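Side-chain contacts in phosphotransferase system, mannose/fructose/N-acetylgalactosamine-specific component IIB (Thermoanaerobacter tengcongensis, PDB 3LFJ), which probably transfers a phosphoryl group from a phosphohistidine to an incoming sugar, as the IIB component of a mannose-family phosphotransferase system: residues A[161-166]-A[170-175]; A[26-31]-A[40-45]; A[81-86]-A[110-115]; A[88-93]-A[116-121]; A[56-59]-A[64-67]. All blocks are in the same frame, centred on the assembly; numbering follows the deposited sequence.

Contact 1: A[161-166]-A[170-175]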
# COMPACT_ATOMS: atom_id res chain seq x y z
N ASP A 161 -5.88 -3.22 10.11
CA ASP A 161 -6.86 -4.09 9.49
C ASP A 161 -6.32 -4.45 8.12
O ASP A 161 -6.22 -3.58 7.25
CB ASP A 161 -8.19 -3.34 9.37
CG ASP A 161 -9.28 -4.16 8.69
OD1 ASP A 161 -10.18 -3.55 8.08
OD2 ASP A 161 -9.24 -5.41 8.75
N VAL A 162 -5.97 -5.72 7.94
CA VAL A 162 -5.36 -6.18 6.70
C VAL A 162 -6.33 -7.05 5.91
O VAL A 162 -6.88 -8.02 6.46
CB VAL A 162 -4.13 -7.04 6.96
CG1 VAL A 162 -3.49 -7.46 5.64
CG2 VAL A 162 -3.13 -6.27 7.83
N TYR A 163 -6.52 -6.71 4.64
CA TYR A 163 -7.31 -7.53 3.74
C TYR A 163 -6.84 -7.48 2.30
O TYR A 163 -6.20 -6.51 1.88
CB TYR A 163 -8.80 -7.17 3.85
CG TYR A 163 -9.18 -5.75 3.51
CD1 TYR A 163 -9.46 -4.84 4.52
CD2 TYR A 163 -9.29 -5.32 2.19
CE1 TYR A 163 -9.85 -3.55 4.23
CE2 TYR A 163 -9.65 -4.02 1.88
CZ TYR A 163 -9.94 -3.15 2.91
OH TYR A 163 -10.33 -1.86 2.64
N LEU A 164 -7.14 -8.55 1.56
CA LEU A 164 -6.85 -8.65 0.15
C LEU A 164 -8.05 -8.16 -0.62
O LEU A 164 -9.18 -8.58 -0.35
CB LEU A 164 -6.61 -10.10 -0.24
CG LEU A 164 -5.22 -10.69 0.05
CD1 LEU A 164 -4.87 -10.65 1.52
CD2 LEU A 164 -5.18 -12.11 -0.49
N GLN A 165 -7.83 -7.29 -1.59
CA GLN A 165 -8.90 -6.82 -2.46
C GLN A 165 -8.31 -6.10 -3.66
O GLN A 165 -7.53 -5.15 -3.52
CB GLN A 165 -9.86 -5.88 -1.73
CG GLN A 165 -11.16 -5.65 -2.49
CD GLN A 165 -12.10 -4.71 -1.77
OE1 GLN A 165 -11.68 -3.90 -0.93
NE2 GLN A 165 -13.39 -4.81 -2.07
N MET A 166 -8.68 -6.54 -4.86
CA MET A 166 -8.05 -6.02 -6.06
C MET A 166 -8.55 -4.60 -6.39
O MET A 166 -7.75 -3.68 -6.57
CB MET A 166 -8.30 -6.97 -7.23
CG MET A 166 -7.43 -6.71 -8.42
SD MET A 166 -7.73 -7.87 -9.76
CE MET A 166 -9.45 -7.52 -10.14
N SER A 170 -14.45 -5.69 -6.00
CA SER A 170 -14.12 -7.11 -6.10
C SER A 170 -14.06 -7.81 -4.74
O SER A 170 -14.23 -7.17 -3.70
CB SER A 170 -12.84 -7.32 -6.93
OG SER A 170 -11.69 -6.80 -6.27
N GLU A 171 -13.85 -9.13 -4.74
CA GLU A 171 -13.84 -9.91 -3.50
C GLU A 171 -12.81 -9.44 -2.46
O GLU A 171 -11.63 -9.22 -2.77
CB GLU A 171 -13.65 -11.41 -3.77
CG GLU A 171 -13.88 -12.27 -2.53
CD GLU A 171 -13.60 -13.76 -2.75
OE1 GLU A 171 -13.07 -14.12 -3.82
OE2 GLU A 171 -13.91 -14.56 -1.85
N LYS A 172 -13.29 -9.30 -1.23
CA LYS A 172 -12.45 -8.92 -0.10
C LYS A 172 -12.22 -10.13 0.80
O LYS A 172 -13.18 -10.76 1.26
CB LYS A 172 -13.11 -7.79 0.70
CG LYS A 172 -12.31 -7.34 1.92
CD LYS A 172 -13.07 -6.29 2.74
CE LYS A 172 -13.29 -5.00 1.95
NZ LYS A 172 -13.97 -3.96 2.77
N ILE A 173 -10.95 -10.46 1.03
CA ILE A 173 -10.60 -11.58 1.90
C ILE A 173 -9.76 -11.08 3.08
O ILE A 173 -8.64 -10.62 2.90
CB ILE A 173 -9.79 -12.65 1.15
CG1 ILE A 173 -10.55 -13.13 -0.09
CG2 ILE A 173 -9.46 -13.82 2.08
CD1 ILE A 173 -9.75 -14.07 -0.99
N HIS A 174 -10.29 -11.16 4.30
CA HIS A 174 -9.51 -10.72 5.46
C HIS A 174 -8.31 -11.62 5.74
O HIS A 174 -8.30 -12.79 5.37
CB HIS A 174 -10.39 -10.59 6.70
CG HIS A 174 -11.60 -9.73 6.48
ND1 HIS A 174 -11.63 -8.40 6.82
CD2 HIS A 174 -12.79 -10.01 5.91
CE1 HIS A 174 -12.81 -7.89 6.49
NE2 HIS A 174 -13.53 -8.85 5.93
N LEU A 175 -7.30 -11.04 6.37
CA LEU A 175 -6.08 -11.76 6.69
C LEU A 175 -6.37 -13.06 7.46
O LEU A 175 -5.79 -14.10 7.18
CB LEU A 175 -5.13 -10.87 7.50
CG LEU A 175 -3.79 -11.48 7.92
CD1 LEU A 175 -3.03 -12.03 6.71
CD2 LEU A 175 -2.96 -10.46 8.71
O HOH W 1 -9.19 -7.87 7.96
O HOH W 2 -12.45 -1.92 0.47
O HOH W 3 -10.32 -8.91 -5.11
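The beta hairpin that ends the sheet pairs Y163 with H174 and L164 with I173, its two strands running antiparallel. L164 and I173 form the hydrogen-bonded pair: L164 N gives a nearly straight bond to I173 O (2.9 Å), and I173 N returns one to L164 O. On the face that carries Y163 and H174, K172 lays its aliphatic chain across the tyrosine ring. K172 CG touches Y163 CD2 at the rim, K172 CE stands 4.0 Å from the Y163 ring centroid as a CH-pi contact, and K172 NZ lies 4.5 Å from it, over the face, as a cation-pi contact. A bend at chi3 (-64°) brings the lysine's end over the ring. Q165 crosses the same lysine obliquely, its OE1 3.5 Å from K172 CE, while its extended chain carries NE2 to S170 O (3.0 Å) almost in the amide plane. One water joins Y163 OH to Q165 OE1 and, weakly, to K172 NZ. A second links D161 OD2, V162 O and H174 ND1, bridging an aspartate and a histidine whose own atoms stay 4.3 Å apart. At the turn, S170 OG bonds to I167 N and shares a third water with M166 N and E171 O. The other face carries L164 and I173, which both rest on V178 of helix 175-182. L175 N bonds to V162 O (3.1 Å), and the two CB atoms pack together; L175 also reaches helix 145-158, and strand 161-164 pairs along its far edge with strand 122-127, so the hairpin closes the sheet with 173-174 outermost.

Contact 2: A[26-31]-A[40-45]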
# COMPACT_ATOMS: atom_id res chain seq x y z
N PHE A 26 -5.84 5.82 3.38
CA PHE A 26 -5.84 4.43 2.93
C PHE A 26 -4.40 4.04 2.69
O PHE A 26 -3.54 4.91 2.51
CB PHE A 26 -6.62 4.29 1.62
CG PHE A 26 -7.20 2.91 1.40
CD1 PHE A 26 -8.25 2.45 2.18
CD2 PHE A 26 -6.69 2.09 0.41
CE1 PHE A 26 -8.80 1.21 1.98
CE2 PHE A 26 -7.24 0.83 0.20
CZ PHE A 26 -8.29 0.39 0.99
N ALA A 27 -4.13 2.73 2.68
CA ALA A 27 -2.81 2.22 2.30
C ALA A 27 -3.01 0.94 1.52
O ALA A 27 -3.83 0.10 1.89
CB ALA A 27 -1.92 2.00 3.51
N ARG A 28 -2.24 0.79 0.45
CA ARG A 28 -2.39 -0.35 -0.45
C ARG A 28 -1.02 -0.85 -0.89
O ARG A 28 -0.10 -0.05 -1.13
CB ARG A 28 -3.22 0.06 -1.66
CG ARG A 28 -3.25 -0.96 -2.81
CD ARG A 28 -4.20 -0.46 -3.89
NE ARG A 28 -4.16 -1.27 -5.10
CZ ARG A 28 -4.93 -2.34 -5.32
NH1 ARG A 28 -4.80 -3.01 -6.45
NH2 ARG A 28 -5.81 -2.76 -4.40
N ILE A 29 -0.89 -2.17 -0.97
CA ILE A 29 0.31 -2.81 -1.52
C ILE A 29 -0.03 -3.38 -2.89
O ILE A 29 -0.95 -4.20 -3.03
CB ILE A 29 0.85 -3.91 -0.59
CG1 ILE A 29 1.40 -3.27 0.70
CG2 ILE A 29 1.94 -4.74 -1.32
CD1 ILE A 29 1.68 -4.23 1.84
N ASP A 30 0.68 -2.95 -3.92
CA ASP A 30 0.48 -3.47 -5.27
C ASP A 30 1.80 -3.38 -5.99
O ASP A 30 2.32 -2.28 -6.19
CB ASP A 30 -0.61 -2.68 -6.01
CG ASP A 30 -0.98 -3.28 -7.36
OD1 ASP A 30 -0.15 -3.96 -8.00
OD2 ASP A 30 -2.13 -3.05 -7.80
N ASP A 31 2.38 -4.53 -6.32
CA ASP A 31 3.72 -4.52 -6.90
C ASP A 31 3.79 -3.93 -8.31
O ASP A 31 4.88 -3.73 -8.84
CB ASP A 31 4.43 -5.89 -6.82
CG ASP A 31 3.64 -7.01 -7.47
OD1 ASP A 31 2.57 -6.79 -8.04
OD2 ASP A 31 4.15 -8.16 -7.40
N THR A 40 -7.60 4.54 -10.62
CA THR A 40 -8.69 5.45 -10.94
C THR A 40 -9.93 5.00 -10.18
O THR A 40 -10.64 5.82 -9.59
CB THR A 40 -8.93 5.50 -12.46
OG1 THR A 40 -7.75 6.01 -13.09
CG2 THR A 40 -10.11 6.40 -12.79
N ARG A 41 -10.16 3.69 -10.14
CA ARG A 41 -11.25 3.14 -9.35
C ARG A 41 -11.08 3.42 -7.85
O ARG A 41 -11.99 3.90 -7.20
CB ARG A 41 -11.40 1.63 -9.60
CG ARG A 41 -11.62 1.27 -11.06
CD ARG A 41 -12.01 -0.20 -11.19
NE ARG A 41 -12.14 -0.59 -12.59
CZ ARG A 41 -13.24 -0.43 -13.31
NH1 ARG A 41 -14.32 0.11 -12.75
NH2 ARG A 41 -13.27 -0.81 -14.58
N TRP A 42 -9.90 3.13 -7.31
CA TRP A 42 -9.66 3.35 -5.89
C TRP A 42 -9.82 4.80 -5.47
O TRP A 42 -10.40 5.08 -4.42
CB TRP A 42 -8.27 2.82 -5.48
CG TRP A 42 -8.28 1.33 -5.30
CD1 TRP A 42 -7.75 0.40 -6.15
CD2 TRP A 42 -8.85 0.60 -4.21
NE1 TRP A 42 -7.97 -0.87 -5.65
CE2 TRP A 42 -8.65 -0.77 -4.47
CE3 TRP A 42 -9.53 0.98 -3.04
CZ2 TRP A 42 -9.11 -1.77 -3.60
CZ3 TRP A 42 -9.98 -0.02 -2.17
CH2 TRP A 42 -9.76 -1.38 -2.46
N MET A 43 -9.33 5.74 -6.28
CA MET A 43 -9.32 7.13 -5.86
C MET A 43 -10.70 7.76 -5.85
O MET A 43 -10.91 8.77 -5.19
CB MET A 43 -8.35 7.96 -6.70
CG MET A 43 -6.88 7.61 -6.43
SD MET A 43 -6.38 7.50 -4.69
CE MET A 43 -6.36 9.23 -4.22
N LYS A 44 -11.65 7.15 -6.56
CA LYS A 44 -13.02 7.67 -6.52
C LYS A 44 -13.60 7.65 -5.10
O LYS A 44 -14.48 8.45 -4.76
CB LYS A 44 -13.91 6.96 -7.54
CG LYS A 44 -13.80 7.62 -8.91
CD LYS A 44 -14.40 6.80 -10.04
CE LYS A 44 -14.22 7.54 -11.36
NZ LYS A 44 -14.79 6.79 -12.51
N GLY A 45 -13.09 6.74 -4.27
CA GLY A 45 -13.48 6.67 -2.88
C GLY A 45 -12.77 7.65 -1.95
O GLY A 45 -13.09 7.71 -0.77
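Polar groups meet at R28 and W42. The guanidinium lies against the indole with the two planes 38° apart, and W42 NE1 sits over one of its faces, 3.1 Å from R28 NH2. Both nitrogens are donors, so this is a close face contact and not a hydrogen bond. Each has an acceptor in the turn after strand 161-164: W42 NE1 bonds to M166 O, and R28 NH2 to Q165 O. The arginine leaves the strand with its CG turned opposite the backbone N (chi1 170°) and stays extended as far as NE, a shape that carries its head out to the indole. Within 26-31, R28 NH1 forms a salt bridge to D30 OD2 (3.0 Å), approaching on the anti side and out of the carboxylate plane; that oxygen is also hydrogen-bonded to H35 NE2. The contact ties the inner parallel strand 22-30 of the open alpha/beta sheet to helix 38-43, the first helix to follow it in the chain. Apolar packing is supplied by F26, whose CZ comes 3.6 Å from W42 CZ3. The two six-membered rings are tilted by 29° and displaced, with little overlap, their centroids 5.2 Å apart. F26 also meets the rings of F101 and F46.

Contact 3: A[81-86]-A[110-115]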
# COMPACT_ATOMS: atom_id res chain seq x y z
N PHE A 81 8.20 9.08 -2.65
CA PHE A 81 9.19 9.26 -1.59
C PHE A 81 9.90 7.96 -1.32
O PHE A 81 9.28 6.89 -1.35
CB PHE A 81 8.53 9.66 -0.26
CG PHE A 81 7.92 11.05 -0.26
CD1 PHE A 81 8.62 12.10 0.30
CD2 PHE A 81 6.65 11.28 -0.76
CE1 PHE A 81 8.07 13.38 0.33
CE2 PHE A 81 6.10 12.55 -0.73
CZ PHE A 81 6.81 13.60 -0.18
N GLY A 82 11.19 8.05 -0.99
CA GLY A 82 11.84 6.93 -0.33
C GLY A 82 11.33 6.79 1.10
O GLY A 82 10.64 7.67 1.61
N VAL A 83 11.67 5.68 1.75
CA VAL A 83 11.20 5.43 3.12
C VAL A 83 11.61 6.52 4.10
O VAL A 83 10.77 7.07 4.83
CB VAL A 83 11.69 4.05 3.61
CG1 VAL A 83 11.47 3.87 5.12
CG2 VAL A 83 11.01 2.95 2.83
N ASP A 84 12.90 6.84 4.15
CA ASP A 84 13.35 7.84 5.12
C ASP A 84 12.71 9.19 4.84
O ASP A 84 12.31 9.88 5.77
CB ASP A 84 14.87 8.00 5.11
CG ASP A 84 15.60 6.79 5.65
OD1 ASP A 84 14.97 5.88 6.25
OD2 ASP A 84 16.84 6.74 5.47
N ALA A 85 12.63 9.58 3.57
CA ALA A 85 12.02 10.86 3.21
C ALA A 85 10.53 10.91 3.55
O ALA A 85 10.02 11.96 3.96
CB ALA A 85 12.24 11.16 1.72
N ALA A 86 9.83 9.79 3.38
CA ALA A 86 8.41 9.74 3.74
C ALA A 86 8.25 9.93 5.24
O ALA A 86 7.39 10.69 5.68
CB ALA A 86 7.81 8.42 3.31
N CYS A 110 6.29 -1.39 3.41
CA CYS A 110 5.24 -1.02 4.33
C CYS A 110 5.69 -1.28 5.78
O CYS A 110 5.54 -0.42 6.65
CB CYS A 110 3.95 -1.77 3.99
SG CYS A 110 2.59 -1.35 5.10
N LYS A 111 6.28 -2.45 6.03
CA LYS A 111 6.79 -2.77 7.36
C LYS A 111 7.81 -1.74 7.83
O LYS A 111 7.76 -1.27 8.96
CB LYS A 111 7.38 -4.19 7.41
CG LYS A 111 8.14 -4.51 8.71
CD LYS A 111 8.78 -5.90 8.61
CE LYS A 111 9.00 -6.53 9.97
NZ LYS A 111 9.82 -5.71 10.89
N ARG A 112 8.74 -1.37 6.95
CA ARG A 112 9.73 -0.37 7.32
C ARG A 112 9.10 0.96 7.76
O ARG A 112 9.55 1.57 8.75
CB ARG A 112 10.74 -0.15 6.20
CG ARG A 112 11.68 -1.33 6.02
CD ARG A 112 12.42 -1.22 4.70
NE ARG A 112 13.23 -0.01 4.67
CZ ARG A 112 13.63 0.58 3.54
NH1 ARG A 112 13.25 0.07 2.38
NH2 ARG A 112 14.38 1.68 3.59
N VAL A 113 8.09 1.44 7.04
CA VAL A 113 7.48 2.70 7.43
C VAL A 113 6.65 2.57 8.70
O VAL A 113 6.63 3.48 9.51
CB VAL A 113 6.67 3.40 6.33
CG1 VAL A 113 7.57 3.80 5.16
CG2 VAL A 113 5.52 2.56 5.88
N MET A 114 5.97 1.45 8.87
CA MET A 114 5.22 1.27 10.11
C MET A 114 6.18 1.13 11.29
O MET A 114 5.94 1.69 12.36
CB MET A 114 4.27 0.08 10.01
CG MET A 114 3.23 0.32 8.94
SD MET A 114 1.87 -0.86 9.04
CE MET A 114 1.06 -0.27 10.52
N ASP A 115 7.28 0.40 11.10
CA ASP A 115 8.30 0.32 12.16
C ASP A 115 8.92 1.68 12.48
O ASP A 115 9.40 1.90 13.60
CB ASP A 115 9.39 -0.70 11.79
CG ASP A 115 8.90 -2.13 11.87
OD1 ASP A 115 7.79 -2.37 12.43
OD2 ASP A 115 9.62 -3.02 11.38
O HOH W 4 15.31 3.15 5.93
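V83, R112 and V113 bury most of the surface where the first turn of helix 83-91 meets helix 107-115. V83 contributes the largest share, and its two methyl groups divide the work. CG2 lies 3.6 Å from R112 CZ, over the centre of the guanidinium, so the branched side chain covers one flat face of the arginine; CB adds a contact of 3.6 Å to R112 NH2. The other methyl, CG1, points away from the valine's own N (chi1 168°) and meets V113 CG1 at 3.9 Å.

R112 runs at about a right angle to V83. Its chain bends at chi3 (61°), which lays the guanidinium flat over the valine. The NH2 group forms a salt bridge to D56 OD2 and donates at 2.9 Å to a water lying at the guanidinium edge, in its plane. That water in turn donates to D84 OD1, 2.8 Å away, and so connects two opposite charges that do not touch directly. The salt bridge to D56, and less directly the water-linked D84, would partly balance the arginine's charge beside the buried valine. D56 also accepts from V83 N through OD1, so one aspartate grips both the start of helix 83-91 and the arginine laid over it.

Beneath the contact, V83 and V113 both pack on I54 of strand 50-54, and V113 reaches F104 of strand 98-104. The two helices therefore lie side by side on the same face of the parallel sheet.

Contact 4: A[88-93]-A[116-121]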
# COMPACT_ATOMS: atom_id res chain seq x y z
N LYS A 88 10.27 11.43 7.25
CA LYS A 88 10.63 12.81 7.58
C LYS A 88 9.48 13.77 7.25
O LYS A 88 9.16 14.66 8.05
CB LYS A 88 11.91 13.23 6.87
CG LYS A 88 12.31 14.68 7.12
CD LYS A 88 13.52 15.06 6.27
N GLU A 89 8.85 13.58 6.10
CA GLU A 89 7.78 14.47 5.66
C GLU A 89 6.56 14.34 6.57
O GLU A 89 5.97 15.34 7.00
CB GLU A 89 7.40 14.16 4.20
CG GLU A 89 6.36 15.08 3.59
CD GLU A 89 6.90 16.44 3.24
OE1 GLU A 89 8.12 16.65 3.35
OE2 GLU A 89 6.10 17.32 2.84
N TRP A 90 6.19 13.11 6.87
CA TRP A 90 5.02 12.87 7.69
C TRP A 90 5.25 13.46 9.09
O TRP A 90 4.31 13.93 9.72
CB TRP A 90 4.68 11.37 7.76
CG TRP A 90 3.71 11.08 8.85
CD1 TRP A 90 2.35 11.20 8.80
CD2 TRP A 90 4.03 10.64 10.18
NE1 TRP A 90 1.81 10.87 10.01
CE2 TRP A 90 2.81 10.52 10.87
CE3 TRP A 90 5.22 10.33 10.84
CZ2 TRP A 90 2.75 10.11 12.20
CZ3 TRP A 90 5.16 9.93 12.16
CH2 TRP A 90 3.93 9.81 12.82
N SER A 91 6.49 13.45 9.54
CA SER A 91 6.80 13.90 10.90
C SER A 91 6.61 15.40 11.07
O SER A 91 6.44 15.88 12.20
CB SER A 91 8.23 13.51 11.29
OG SER A 91 9.16 14.41 10.71
N GLN A 92 6.62 16.15 9.98
CA GLN A 92 6.52 17.60 10.06
C GLN A 92 5.12 18.03 10.50
O GLN A 92 4.13 17.41 10.13
CB GLN A 92 6.83 18.24 8.70
CG GLN A 92 8.03 17.66 7.98
CD GLN A 92 9.35 18.22 8.46
OE1 GLN A 92 10.30 18.35 7.68
NE2 GLN A 92 9.43 18.57 9.74
N LYS A 93 4.96 19.10 11.22
CA LYS A 93 3.68 19.60 11.70
C LYS A 93 3.15 20.72 10.81
O LYS A 93 3.93 21.50 10.26
CB LYS A 93 3.80 20.08 13.15
N GLY A 116 8.90 2.58 11.50
CA GLY A 116 9.39 3.93 11.69
C GLY A 116 8.39 4.89 12.30
O GLY A 116 8.68 6.07 12.48
N GLY A 117 7.18 4.39 12.60
CA GLY A 117 6.19 5.16 13.33
C GLY A 117 5.05 5.75 12.52
O GLY A 117 4.19 6.45 13.05
N LEU A 118 5.03 5.47 11.22
CA LEU A 118 3.96 5.98 10.39
C LEU A 118 2.69 5.15 10.64
O LEU A 118 2.69 3.93 10.50
CB LEU A 118 4.38 6.01 8.92
CG LEU A 118 3.60 7.03 8.09
CD1 LEU A 118 4.41 7.60 6.93
CD2 LEU A 118 2.34 6.37 7.59
N PRO A 119 1.61 5.83 11.05
CA PRO A 119 0.41 5.11 11.48
C PRO A 119 -0.43 4.74 10.29
O PRO A 119 -0.93 5.59 9.57
CB PRO A 119 -0.31 6.12 12.36
CG PRO A 119 0.06 7.44 11.82
CD PRO A 119 1.45 7.29 11.19
N ILE A 120 -0.52 3.44 10.06
CA ILE A 120 -1.41 2.91 9.05
C ILE A 120 -2.49 2.09 9.75
O ILE A 120 -2.17 1.21 10.54
CB ILE A 120 -0.64 2.06 8.05
CG1 ILE A 120 0.36 2.94 7.29
CG2 ILE A 120 -1.59 1.37 7.09
CD1 ILE A 120 1.18 2.18 6.27
N THR A 121 -3.74 2.40 9.45
CA THR A 121 -4.87 1.78 10.15
C THR A 121 -5.50 0.65 9.33
O THR A 121 -6.03 -0.31 9.90
CB THR A 121 -5.95 2.81 10.55
OG1 THR A 121 -6.35 3.61 9.42
CG2 THR A 121 -5.44 3.72 11.66
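W90 and L118 bring their CA atoms to 7.5 Å where the last turn of helix 83-91 faces the loop that leaves helix 107-115, and G117 turns that loop with a positive phi of 104°. The turn is a Schellman motif, with two bonds back into the last helical turn. The indole of W90 dominates the contact. A chi1 of 166° swings it to the side remote from the tryptophan's own N, which directs the ring system away from its helix and across the loop. L118 CG lies over one face of the indole; P119 CD, on the same side, approaches obliquely near the rim of the six-membered ring. L118 CG stands above the five-membered ring, 4.2 Å from its centroid and only 15° off the normal, a CH-pi contact, while L118 CD1 reaches back to W90 CB at 3.9 Å. The P119 and W90 side chains extend toward each other, and the proline uses its CD corner, which also lies near W90 CE2 at 3.5 Å. W90 is stacked on H20 as well and touches W22 of strand 22-30. On the sheet side, L118 packs on I24 of that strand and on L102 of strand 98-104, so the loop joins the helical layer to the parallel sheet on its way into strand 122-127. Farther along the six-membered ring, G117 O approaches W90 CH2 at 3.4 Å, and the closest approach across the contact is P119 CD to W90 CZ2, 3.3 Å.

Contact 5: A[56-59]-A[64-67]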
# COMPACT_ATOMS: atom_id res chain seq x y z
N ASP A 56 11.89 2.89 -2.19
CA ASP A 56 13.26 3.39 -2.35
C ASP A 56 13.74 3.24 -3.78
O ASP A 56 14.51 4.09 -4.24
CB ASP A 56 14.22 2.60 -1.45
CG ASP A 56 14.18 3.04 0.00
OD1 ASP A 56 13.65 4.12 0.35
OD2 ASP A 56 14.78 2.28 0.82
N GLU A 57 13.31 2.19 -4.48
CA GLU A 57 13.73 1.99 -5.88
C GLU A 57 13.08 3.04 -6.76
O GLU A 57 13.76 3.69 -7.57
CB GLU A 57 13.35 0.59 -6.39
CG GLU A 57 14.25 -0.52 -5.88
CD GLU A 57 14.01 -1.86 -6.56
OE1 GLU A 57 13.31 -1.91 -7.61
OE2 GLU A 57 14.53 -2.87 -6.05
N LEU A 58 11.78 3.25 -6.62
CA LEU A 58 11.11 4.21 -7.50
C LEU A 58 11.62 5.63 -7.24
O LEU A 58 11.68 6.45 -8.15
CB LEU A 58 9.58 4.15 -7.32
CG LEU A 58 8.78 5.09 -8.24
CD1 LEU A 58 9.00 4.75 -9.72
CD2 LEU A 58 7.29 5.04 -7.91
N ALA A 59 12.01 5.92 -6.00
CA ALA A 59 12.41 7.27 -5.67
C ALA A 59 13.57 7.78 -6.49
O ALA A 59 13.69 8.99 -6.70
CB ALA A 59 12.75 7.36 -4.18
N MET A 64 10.40 5.48 -14.41
CA MET A 64 9.16 4.94 -13.89
C MET A 64 8.35 5.99 -13.12
O MET A 64 7.12 5.92 -13.09
CB MET A 64 9.39 3.68 -13.03
CG MET A 64 9.68 2.44 -13.88
SD MET A 64 8.61 2.14 -15.28
CE MET A 64 7.06 1.74 -14.46
N LYS A 65 9.02 6.97 -12.51
CA LYS A 65 8.27 8.05 -11.90
C LYS A 65 7.42 8.76 -12.94
O LYS A 65 6.26 9.05 -12.68
CB LYS A 65 9.18 9.04 -11.18
CG LYS A 65 9.71 8.48 -9.87
CD LYS A 65 10.32 9.58 -9.01
CE LYS A 65 11.71 9.92 -9.46
NZ LYS A 65 12.28 10.93 -8.51
N ASN A 66 7.98 8.98 -14.13
CA ASN A 66 7.21 9.60 -15.20
C ASN A 66 6.07 8.69 -15.66
O ASN A 66 4.94 9.15 -15.83
CB ASN A 66 8.09 9.97 -16.38
CG ASN A 66 7.30 10.60 -17.51
OD1 ASN A 66 6.65 11.64 -17.31
ND2 ASN A 66 7.34 10.00 -18.68
N ILE A 67 6.36 7.40 -15.85
CA ILE A 67 5.31 6.45 -16.25
C ILE A 67 4.13 6.48 -15.27
O ILE A 67 2.97 6.58 -15.67
CB ILE A 67 5.85 5.00 -16.37
CG1 ILE A 67 6.87 4.88 -17.51
CG2 ILE A 67 4.70 3.99 -16.54
CD1 ILE A 67 6.32 5.22 -18.87
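L58 makes the tight part of this contact, its CD1 pressed against M64 CB at 3.5 Å and against the start of K65, whose N is 3.6 Å away. The leucine turns its branch toward helix 62-70, crossing M64 at about a right angle. The aliphatic part of K65 completes the packing: CG lies 3.8 Å from L58 CD1 and 3.3 Å from L58 O. Beneath, L58 and K65 both touch V80 of strand 78-81.

The loose side is the departing end of M64, which offers little beyond its CB because the bent chain leads the thioether away. A polar link is made separately by the partly exposed K65, which bends at chi3 (-80°) and brings NZ to A59 O, a 3.0 Å hydrogen bond in which the donor stands above the carbonyl plane and so misses the oxygen lone pairs. A long, weak ion pair with E62 is a second partner for this ammonium group. The lysine thus bridges back to the last residue of 56-59. The short, weakly bonded helix 56-60 and helix 62-70 follow each other closely, forming a compact helical connection between parallel strands 50-54 and 78-81, a beta-alpha-beta crossover of the open alpha/beta fold.

Overall arrangement
All five contacts belong to one alpha/beta unit built round a mixed sheet. Along the chain contact 2 comes first, then contact 5; contacts 3 and 4 interleave, and contact 1 follows. Contacts 3 and 4 share helix 83-91, with centres about 9 Å apart, while contact 5 touches contact 3 through D56. Contact 2 lies nearest the middle of the chain and touches contacts 1, 3 and 4, meeting contact 1 at its turn. Contacts 1 and 5 are farthest apart, about 26 Å between centres, so the set spans the sheet from edge to edge.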